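PDB 5WHG: tRNA endonuclease VMS1 from Saccharomyces cerevisiae, which cleaves polypeptidyl-tRNAs downstream of the ribosome-associated quality control pathway, releasing incompletely synthesized polypeptides for degradation. Local coordinates for residues A291-T294 against D295-V299; A317-V320 against S321-K324; L27-Q30 against L31-L35; L195-N199 against S200-P204. All coordinates share one frame; numbering follows the deposited sequence.

The chain is one piece of the longer protein and includes the VLRF1 region. All four contacts are local and follow in series, so none nests, crosses or closes a long loop. From the N terminus, contact 3 forms helix 29-34, ahead of strand 36-37. Contact 4 ends helix 191-198 and leads toward strand 207-214. These two touch through a probable hydrogen bond and leucine packing. Contact 1 begins helix 292-302, and contact 2 begins helix 320-323 after strand 313-316. Both rest on Val213 of strand 207-214, and so on the mixed sheet. The nearest atoms of contacts 1 and 2 are about 5 Å apart. Both lie across the chain's centre from contacts 3 and 4.

Contact 1: residues A291-T294 against D295-V299; sequences ALKT and DIQGV
Leu292 and Ile296 meet one helical turn apart on the buried side of helix 292-302. The branch carbon CG of Leu292 lies 3.7 Å from CD1 of Ile296, and the two side chains cross obliquely. Ile296 holds CG1 anti to its own carbonyl carbon (chi1 -75°), which directs the longer arm back toward Leu292. Lys293 and Gln297 form a second pair on a more exposed side. Their chains also pass at a slant, with CG of Lys293 4.0 Å from CD of Gln297. The lysine stem is extended, and its NZ goes on to a salt bridge with Asp328. Asp295 lies on another side, where its CB sits 3.3 Å from O of Leu292. Its OD2 forms a salt bridge with Arg256, so the charges of both Lys293 and Asp295 are met outside this turn.

Backbone bonds hold the side chains in this spacing. Ile296 N gives to Leu292 O at 2.9 Å, Gln297 N to Lys293 O at 2.9 Å, and Gly298 N to Thr294 O at 2.8 Å. This is the ordinary i to i+4 pattern of an alpha helix.

The apolar side of the helix lies on the five-stranded mixed sheet of the VLRF1 region. Leu292 and Ile296 both rest on Phe254 of strand 247-255 and on Val213 of strand 207-214. Val299 extends the contact with Phe254.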
loop_
_atom_site.group_PDB
_atom_site.type_symbol
_atom_site.label_atom_id
_atom_site.label_comp_id
_atom_site.label_asym_id
_atom_site.label_seq_id
_atom_site.Cartn_x
_atom_site.Cartn_y
_atom_site.Cartn_z
ATOM N N ALA A 291 -3.126 18.565 -19.264
ATOM C CA ALA A 291 -1.730 18.384 -19.641
ATOM C C ALA A 291 -0.974 17.567 -18.611
ATOM O O ALA A 291 0.081 17.011 -18.935
ATOM C CB ALA A 291 -1.045 19.737 -19.839
ATOM N N LEU A 292 -1.501 17.488 -17.383
ATOM C CA LEU A 292 -0.996 16.539 -16.394
ATOM C C LEU A 292 -1.085 15.099 -16.894
ATOM O O LEU A 292 -0.265 14.253 -16.514
ATOM C CB LEU A 292 -1.787 16.698 -15.096
ATOM C CG LEU A 292 -1.125 16.408 -13.750
ATOM C CD1 LEU A 292 0.352 16.701 -13.797
ATOM C CD2 LEU A 292 -1.772 17.277 -12.692
ATOM N N LYS A 293 -2.054 14.819 -17.770
ATOM C CA LYS A 293 -2.372 13.454 -18.171
ATOM C C LYS A 293 -1.174 12.732 -18.787
ATOM O O LYS A 293 -0.927 11.563 -18.472
ATOM C CB LYS A 293 -3.544 13.478 -19.148
ATOM C CG LYS A 293 -4.041 12.103 -19.537
ATOM C CD LYS A 293 -4.941 12.183 -20.753
ATOM C CE LYS A 293 -5.527 10.831 -21.107
ATOM N NZ LYS A 293 -6.587 10.988 -22.141
ATOM N N THR A 294 -0.429 13.391 -19.682
ATOM C CA THR A 294 0.706 12.708 -20.295
ATOM C C THR A 294 1.828 12.506 -19.279
ATOM O O THR A 294 2.413 11.414 -19.211
ATOM C CB THR A 294 1.209 13.461 -21.542
ATOM O OG1 THR A 294 1.613 14.780 -21.184
ATOM C CG2 THR A 294 0.120 13.581 -22.571
ATOM N N ASP A 295 2.129 13.537 -18.473
ATOM C CA ASP A 295 3.069 13.384 -17.357
ATOM C C ASP A 295 2.755 12.151 -16.511
ATOM O O ASP A 295 3.655 11.379 -16.163
ATOM C CB ASP A 295 3.058 14.628 -16.464
ATOM C CG ASP A 295 3.698 15.834 -17.130
ATOM O OD1 ASP A 295 4.766 15.679 -17.759
ATOM O OD2 ASP A 295 3.130 16.941 -17.030
ATOM N N ILE A 296 1.483 11.959 -16.152
ATOM C CA ILE A 296 1.157 10.852 -15.258
ATOM C C ILE A 296 1.197 9.538 -16.011
ATOM O O ILE A 296 1.703 8.528 -15.504
ATOM C CB ILE A 296 -0.208 11.078 -14.583
ATOM C CG1 ILE A 296 -0.099 12.146 -13.492
ATOM C CG2 ILE A 296 -0.750 9.764 -14.006
ATOM C CD1 ILE A 296 -1.432 12.777 -13.105
ATOM N N GLN A 297 0.685 9.526 -17.241
ATOM C CA GLN A 297 0.822 8.324 -18.040
ATOM C C GLN A 297 2.285 7.955 -18.243
ATOM O O GLN A 297 2.605 6.773 -18.399
ATOM C CB GLN A 297 0.089 8.505 -19.357
ATOM C CG GLN A 297 -1.388 8.519 -19.101
ATOM C CD GLN A 297 -2.229 8.583 -20.343
ATOM O OE1 GLN A 297 -3.411 8.268 -20.288
ATOM N NE2 GLN A 297 -1.644 9.024 -21.463
ATOM N N GLY A 298 3.184 8.937 -18.205
ATOM C CA GLY A 298 4.604 8.625 -18.236
ATOM C C GLY A 298 5.090 7.906 -16.990
ATOM O O GLY A 298 5.891 6.969 -17.079
ATOM N N VAL A 299 4.642 8.350 -15.812
ATOM C CA VAL A 299 5.014 7.663 -14.577
ATOM C C VAL A 299 4.454 6.252 -14.570
ATOM O O VAL A 299 5.110 5.320 -14.103
ATOM C CB VAL A 299 4.540 8.442 -13.336
ATOM C CG1 VAL A 299 4.883 7.653 -12.072
ATOM C CG2 VAL A 299 5.162 9.823 -13.279
#

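Contact 2: residues A317-V320 against S321-K324; sequences ARNV and SDKK
Asn319 and Asp322 meet across the first turn of helix 320-323. CG of Asp322 lies beside the backbone N, anti to the carbonyl carbon (chi1 -69°), which brings the carboxylate back to Asn319. CB of Asn319 is 3.4 Å from CG of Asp322, and the amide and carboxylate planes stand 74° apart. The close-packed part lies beside them: CB of Ala317 comes within 3.4 Å of Lys323 N, and both Ala317 and Asp322 touch Val213 of strand 207-214. Lys323 N also gives to Asn319 O at 3.0 Å.

The other side is looser. A water accepts from Asn319 N at 2.9 Å and gives a weak bond to OD2 of Asp322 at 3.4 Å. Ser321 OG makes a weak bond to OD1 of the same carboxylate. Replacing Asp322 by an alanine is likely to cost the water its carboxylate acceptor and set Ser321 OG free to turn.

Asn319 is the N-cap residue, but its side chain makes no capping bond. The water weakly joins Asn319 N to Asp322, positions a capping box would link directly. In the chain the helix comes between strands 313-316 and 339-340, parallel neighbours in the mixed sheet, consistent with a beta-alpha-beta crossover.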
loop_
_atom_site.group_PDB
_atom_site.type_symbol
_atom_site.label_atom_id
_atom_site.label_comp_id
_atom_site.label_asym_id
_atom_site.label_seq_id
_atom_site.Cartn_x
_atom_site.Cartn_y
_atom_site.Cartn_z
ATOM N N ALA A 317 -8.703 10.551 -6.940
ATOM C CA ALA A 317 -8.910 11.531 -8.008
ATOM C C ALA A 317 -10.398 11.886 -8.003
ATOM O O ALA A 317 -11.203 11.222 -8.659
ATOM C CB ALA A 317 -8.466 10.984 -9.357
ATOM N N ARG A 318 -10.753 12.929 -7.241
ATOM C CA ARG A 318 -12.160 13.319 -7.130
ATOM C C ARG A 318 -12.704 13.829 -8.459
ATOM O O ARG A 318 -13.837 13.505 -8.839
ATOM C CB ARG A 318 -12.338 14.386 -6.055
ATOM C CG ARG A 318 -12.219 13.903 -4.625
ATOM C CD ARG A 318 -11.934 15.102 -3.749
ATOM N NE ARG A 318 -10.796 15.842 -4.288
ATOM C CZ ARG A 318 -9.602 15.901 -3.710
ATOM N NH1 ARG A 318 -9.395 15.287 -2.548
ATOM N NH2 ARG A 318 -8.620 16.588 -4.287
ATOM N N ASN A 319 -11.921 14.641 -9.168
ATOM C CA ASN A 319 -12.309 15.071 -10.503
ATOM C C ASN A 319 -12.486 13.866 -11.428
ATOM O O ASN A 319 -11.689 12.921 -11.411
ATOM C CB ASN A 319 -11.261 16.025 -11.066
ATOM C CG ASN A 319 -11.863 17.082 -11.951
ATOM O OD1 ASN A 319 -13.035 17.425 -11.804
ATOM N ND2 ASN A 319 -11.066 17.616 -12.875
ATOM N N VAL A 320 -13.541 13.909 -12.244
ATOM C CA VAL A 320 -13.859 12.773 -13.107
ATOM C C VAL A 320 -12.827 12.637 -14.222
ATOM O O VAL A 320 -12.417 11.522 -14.576
ATOM C CB VAL A 320 -15.294 12.908 -13.656
ATOM C CG1 VAL A 320 -15.450 14.161 -14.547
ATOM C CG2 VAL A 320 -15.717 11.630 -14.382
ATOM N N SER A 321 -12.385 13.767 -14.789
ATOM C CA SER A 321 -11.317 13.745 -15.780
ATOM C C SER A 321 -9.988 13.315 -15.177
ATOM O O SER A 321 -9.114 12.833 -15.909
ATOM C CB SER A 321 -11.158 15.124 -16.414
ATOM O OG SER A 321 -10.555 16.019 -15.499
ATOM N N ASP A 322 -9.816 13.490 -13.865
ATOM C CA ASP A 322 -8.575 13.101 -13.214
ATOM C C ASP A 322 -8.545 11.599 -12.933
ATOM O O ASP A 322 -7.500 10.956 -13.094
ATOM C CB ASP A 322 -8.386 13.913 -11.928
ATOM C CG ASP A 322 -8.100 15.398 -12.197
ATOM O OD1 ASP A 322 -7.841 15.761 -13.369
ATOM O OD2 ASP A 322 -8.134 16.200 -11.231
ATOM N N LYS A 323 -9.675 11.018 -12.519
ATOM C CA LYS A 323 -9.745 9.563 -12.411
ATOM C C LYS A 323 -9.528 8.912 -13.776
ATOM O O LYS A 323 -8.882 7.864 -13.886
ATOM C CB LYS A 323 -11.090 9.146 -11.802
ATOM C CG LYS A 323 -11.256 7.638 -11.520
ATOM C CD LYS A 323 -10.400 7.156 -10.339
ATOM C CE LYS A 323 -10.480 5.635 -10.138
ATOM N NZ LYS A 323 -10.429 5.264 -8.679
ATOM N N LYS A 324 -10.031 9.541 -14.835
ATOM C CA LYS A 324 -9.826 8.996 -16.166
ATOM C C LYS A 324 -8.351 8.980 -16.566
ATOM O O LYS A 324 -7.984 8.244 -17.485
ATOM C CB LYS A 324 -10.661 9.797 -17.169
ATOM C CG LYS A 324 -10.855 9.127 -18.521
ATOM C CD LYS A 324 -11.440 10.105 -19.531
ATOM C CE LYS A 324 -11.405 9.536 -20.940
ATOM N NZ LYS A 324 -12.031 10.454 -21.935
HETATM O O HOH W 1 -9.225 15.052 -8.175
#

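Contact 3: residues L27-Q30 against L31-L35; sequences LSEQ and LLNSL
This is a local N-terminal capping contact: Leu27 and Ser28 meet Leu31 and Leu32 in the first turn of helix 29-34, ahead of strand 36-37. Leu27 supplies the apolar half. Its CD1 lies 3.6 Å from CD1 of Leu32, the two side chains crossing at about a right angle. Its other branch, CD2, approaches CD2 of Leu31 at 4.0 Å. Leu31 packs on Leu176 of strand 176-179, and Leu32 on Leu195 of helix 191-198.

Ser28 supplies the polar half. With chi1 at 65°, its OG stands between the backbone N and the carbonyl carbon, where it accepts a weak bond from Leu31 N at 3.4 Å. Its O takes Leu32 N at 2.9 Å, in the carbonyl plane.

At the far end, Ser34 OG turns back and gives to Leu31 O at 3.0 Å. The backbone N-H groups of Ser34 and Leu35 reach that oxygen only weakly. Loss of the Ser34 hydroxyl, as in an alanine here, would probably leave Leu31 O to those weak bonds, with the last turn less firmly held.

Ser28 is thus the N-cap. The leucine before it closes on the fourth helical residue, the pattern known as a hydrophobic staple.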
loop_
_atom_site.group_PDB
_atom_site.type_symbol
_atom_site.label_atom_id
_atom_site.label_comp_id
_atom_site.label_asym_id
_atom_site.label_seq_id
_atom_site.Cartn_x
_atom_site.Cartn_y
_atom_site.Cartn_z
ATOM N N LEU A 27 3.203 -8.510 12.170
ATOM C CA LEU A 27 2.640 -8.838 13.471
ATOM C C LEU A 27 3.299 -10.085 14.056
ATOM O O LEU A 27 3.514 -11.083 13.358
ATOM C CB LEU A 27 1.136 -9.070 13.355
ATOM C CG LEU A 27 0.240 -8.012 12.726
ATOM C CD1 LEU A 27 -1.088 -8.661 12.351
ATOM C CD2 LEU A 27 0.019 -6.847 13.684
ATOM N N SER A 28 3.599 -10.022 15.351
ATOM C CA SER A 28 4.145 -11.156 16.083
ATOM C C SER A 28 3.173 -12.331 16.080
ATOM O O SER A 28 1.954 -12.166 15.954
ATOM C CB SER A 28 4.414 -10.763 17.520
ATOM O OG SER A 28 3.172 -10.463 18.132
ATOM N N GLU A 29 3.727 -13.535 16.257
ATOM C CA GLU A 29 2.895 -14.732 16.209
ATOM C C GLU A 29 1.904 -14.770 17.367
ATOM O O GLU A 29 0.786 -15.275 17.204
ATOM C CB GLU A 29 3.770 -15.990 16.205
ATOM C CG GLU A 29 3.097 -17.233 15.608
ATOM C CD GLU A 29 3.875 -18.522 15.873
ATOM O OE1 GLU A 29 4.721 -18.529 16.793
ATOM O OE2 GLU A 29 3.641 -19.530 15.164
ATOM N N GLN A 30 2.288 -14.235 18.534
ATOM C CA GLN A 30 1.376 -14.194 19.676
ATOM C C GLN A 30 0.134 -13.381 19.345
ATOM O O GLN A 30 -0.996 -13.840 19.531
ATOM C CB GLN A 30 2.080 -13.608 20.904
ATOM C CG GLN A 30 1.322 -13.848 22.222
ATOM C CD GLN A 30 1.648 -12.827 23.311
ATOM O OE1 GLN A 30 1.689 -11.623 23.056
ATOM N NE2 GLN A 30 1.873 -13.310 24.533
ATOM N N LEU A 31 0.327 -12.169 18.837
ATOM C CA LEU A 31 -0.810 -11.331 18.484
ATOM C C LEU A 31 -1.612 -11.931 17.328
ATOM O O LEU A 31 -2.846 -11.858 17.321
ATOM C CB LEU A 31 -0.313 -9.925 18.159
ATOM C CG LEU A 31 -1.347 -8.906 17.694
ATOM C CD1 LEU A 31 -2.503 -8.878 18.662
ATOM C CD2 LEU A 31 -0.715 -7.531 17.583
ATOM N N LEU A 32 -0.936 -12.554 16.357
ATOM C CA LEU A 32 -1.626 -13.130 15.203
ATOM C C LEU A 32 -2.574 -14.247 15.624
ATOM O O LEU A 32 -3.781 -14.195 15.354
ATOM C CB LEU A 32 -0.602 -13.659 14.200
ATOM C CG LEU A 32 -0.977 -13.551 12.733
ATOM C CD1 LEU A 32 -1.613 -12.213 12.500
ATOM C CD2 LEU A 32 0.272 -13.660 11.907
ATOM N N ASN A 33 -2.032 -15.275 16.289
ATOM C CA ASN A 33 -2.801 -16.445 16.703
ATOM C C ASN A 33 -3.886 -16.114 17.717
ATOM O O ASN A 33 -4.743 -16.969 17.976
ATOM C CB ASN A 33 -1.870 -17.514 17.290
ATOM C CG ASN A 33 -1.216 -18.380 16.227
ATOM O OD1 ASN A 33 -1.120 -18.000 15.057
ATOM N ND2 ASN A 33 -0.766 -19.560 16.635
ATOM N N SER A 34 -3.873 -14.913 18.298
ATOM C CA SER A 34 -4.959 -14.496 19.174
ATOM C C SER A 34 -6.124 -13.873 18.408
ATOM O O SER A 34 -7.270 -14.012 18.844
ATOM C CB SER A 34 -4.445 -13.520 20.254
ATOM O OG SER A 34 -4.416 -12.161 19.826
ATOM N N LEU A 35 -5.862 -13.220 17.269
ATOM C CA LEU A 35 -6.907 -12.555 16.488
ATOM C C LEU A 35 -8.082 -13.485 16.191
ATOM O O LEU A 35 -7.899 -14.604 15.701
ATOM C CB LEU A 35 -6.317 -12.040 15.180
ATOM C CG LEU A 35 -5.299 -10.905 15.289
ATOM C CD1 LEU A 35 -5.052 -10.273 13.918
ATOM C CD2 LEU A 35 -5.731 -9.842 16.319
#

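Contact 4: residues L195-N199 against S200-P204; sequences LTFWN and SQENP
Phe197 spans the turn that leaves helix 191-198. Its CB points away from residues 200-204, but CG lies anti to the backbone N (chi1 171°), and the ring swings back toward them. At the CD1 and CE1 edge, CD1 is 3.2 Å from OE2 of Glu202. CE1 meets the same oxygen, which sits near the ring plane. The carboxylate is turned 78° from the ring. Further round the rim, CE2 lies 3.6 Å from ND2 of Asn203. At the ring tip, CZ is 3.9 Å from that nitrogen, which approaches obliquely.

The backbone of Phe197 also holds the turn. Its O accepts from Ser200 OG at 2.8 Å, the hydroxyl sitting above the carbonyl plane. Ser200 N gives a weak bond to Trp198 O. Asn199 grips the helix end: its N and its ND2 reach Leu195 O from opposite faces, ND2 at 2.6 Å. The OD1 of Asn199 probably accepts from Leu27 N, and Trp198 meets Phe25 edge to face.

Asn199 is the first residue to leave helical geometry. A type I beta turn follows from Ser200 to Asn203, closed by Asn203 N to Ser200 O at 3.2 Å, on the way to strand 207-214.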
loop_
_atom_site.group_PDB
_atom_site.type_symbol
_atom_site.label_atom_id
_atom_site.label_comp_id
_atom_site.label_asym_id
_atom_site.label_seq_id
_atom_site.Cartn_x
_atom_site.Cartn_y
_atom_site.Cartn_z
ATOM N N LEU A 195 -4.156 -12.391 6.915
ATOM C CA LEU A 195 -3.192 -11.848 7.868
ATOM C C LEU A 195 -2.002 -12.777 8.069
ATOM O O LEU A 195 -0.858 -12.317 8.152
ATOM C CB LEU A 195 -3.874 -11.570 9.204
ATOM C CG LEU A 195 -4.753 -10.318 9.214
ATOM C CD1 LEU A 195 -5.549 -10.249 10.493
ATOM C CD2 LEU A 195 -3.937 -9.054 9.058
ATOM N N THR A 196 -2.236 -14.087 8.149
ATOM C CA THR A 196 -1.096 -14.966 8.384
ATOM C C THR A 196 -0.200 -15.040 7.155
ATOM O O THR A 196 1.028 -15.095 7.289
ATOM C CB THR A 196 -1.564 -16.356 8.834
ATOM O OG1 THR A 196 -0.434 -17.229 8.959
ATOM C CG2 THR A 196 -2.542 -16.948 7.856
ATOM N N PHE A 197 -0.781 -14.988 5.956
ATOM C CA PHE A 197 0.030 -14.983 4.740
ATOM C C PHE A 197 0.836 -13.692 4.605
ATOM O O PHE A 197 1.969 -13.709 4.108
ATOM C CB PHE A 197 -0.864 -15.182 3.518
ATOM C CG PHE A 197 -0.149 -14.976 2.212
ATOM C CD1 PHE A 197 0.645 -15.982 1.674
ATOM C CD2 PHE A 197 -0.253 -13.769 1.532
ATOM C CE1 PHE A 197 1.312 -15.788 0.484
ATOM C CE2 PHE A 197 0.406 -13.567 0.339
ATOM C CZ PHE A 197 1.195 -14.573 -0.184
ATOM N N TRP A 198 0.249 -12.559 5.006
ATOM C CA TRP A 198 0.982 -11.298 5.034
ATOM C C TRP A 198 2.177 -11.368 5.975
ATOM O O TRP A 198 3.238 -10.799 5.688
ATOM C CB TRP A 198 0.040 -10.164 5.447
ATOM C CG TRP A 198 -0.933 -9.887 4.382
ATOM C CD1 TRP A 198 -0.841 -10.300 3.091
ATOM C CD2 TRP A 198 -2.156 -9.150 4.485
ATOM N NE1 TRP A 198 -1.927 -9.863 2.376
ATOM C CE2 TRP A 198 -2.755 -9.158 3.206
ATOM C CE3 TRP A 198 -2.808 -8.490 5.525
ATOM C CZ2 TRP A 198 -3.973 -8.534 2.942
ATOM C CZ3 TRP A 198 -4.019 -7.863 5.261
ATOM C CH2 TRP A 198 -4.591 -7.896 3.982
ATOM N N ASN A 199 2.023 -12.049 7.108
ATOM C CA ASN A 199 3.086 -12.133 8.104
ATOM C C ASN A 199 3.846 -13.448 7.942
ATOM O O ASN A 199 3.757 -14.369 8.756
ATOM C CB ASN A 199 2.511 -11.990 9.508
ATOM C CG ASN A 199 1.834 -10.660 9.730
ATOM O OD1 ASN A 199 2.477 -9.682 10.096
ATOM N ND2 ASN A 199 0.525 -10.622 9.529
ATOM N N SER A 200 4.606 -13.517 6.854
ATOM C CA SER A 200 5.475 -14.654 6.596
ATOM C C SER A 200 6.551 -14.206 5.624
ATOM O O SER A 200 6.257 -13.525 4.639
ATOM C CB SER A 200 4.700 -15.843 6.023
ATOM O OG SER A 200 3.998 -15.453 4.858
ATOM N N GLN A 201 7.796 -14.592 5.904
ATOM C CA GLN A 201 8.913 -14.156 5.075
ATOM C C GLN A 201 8.740 -14.534 3.611
ATOM O O GLN A 201 9.460 -13.995 2.764
ATOM C CB GLN A 201 10.224 -14.740 5.610
ATOM C CG GLN A 201 10.513 -14.410 7.071
ATOM C CD GLN A 201 11.791 -15.061 7.569
ATOM O OE1 GLN A 201 12.831 -14.992 6.913
ATOM N NE2 GLN A 201 11.714 -15.706 8.729
ATOM N N GLU A 202 7.797 -15.429 3.291
ATOM C CA GLU A 202 7.555 -15.895 1.928
ATOM C C GLU A 202 6.916 -14.836 1.035
ATOM O O GLU A 202 6.559 -15.143 -0.117
ATOM C CB GLU A 202 6.682 -17.154 1.946
ATOM C CG GLU A 202 5.181 -16.896 2.091
ATOM C CD GLU A 202 4.341 -18.139 1.814
ATOM O OE1 GLU A 202 4.849 -19.264 2.026
ATOM O OE2 GLU A 202 3.178 -17.993 1.377
ATOM N N ASN A 203 6.735 -13.594 1.470
ATOM C CA ASN A 203 6.235 -12.533 0.598
ATOM C C ASN A 203 7.116 -11.295 0.728
ATOM O O ASN A 203 6.663 -10.220 1.139
ATOM C CB ASN A 203 4.774 -12.217 0.905
ATOM C CG ASN A 203 4.019 -11.790 -0.332
ATOM O OD1 ASN A 203 4.419 -12.119 -1.456
ATOM N ND2 ASN A 203 2.933 -11.042 -0.143
ATOM N N PRO A 204 8.392 -11.408 0.355
ATOM C CA PRO A 204 9.312 -10.286 0.565
ATOM C C PRO A 204 9.184 -9.193 -0.476
ATOM O O PRO A 204 9.707 -8.093 -0.255
ATOM C CB PRO A 204 10.701 -10.952 0.499
ATOM C CG PRO A 204 10.457 -12.393 0.013
ATOM C CD PRO A 204 9.028 -12.490 -0.415
#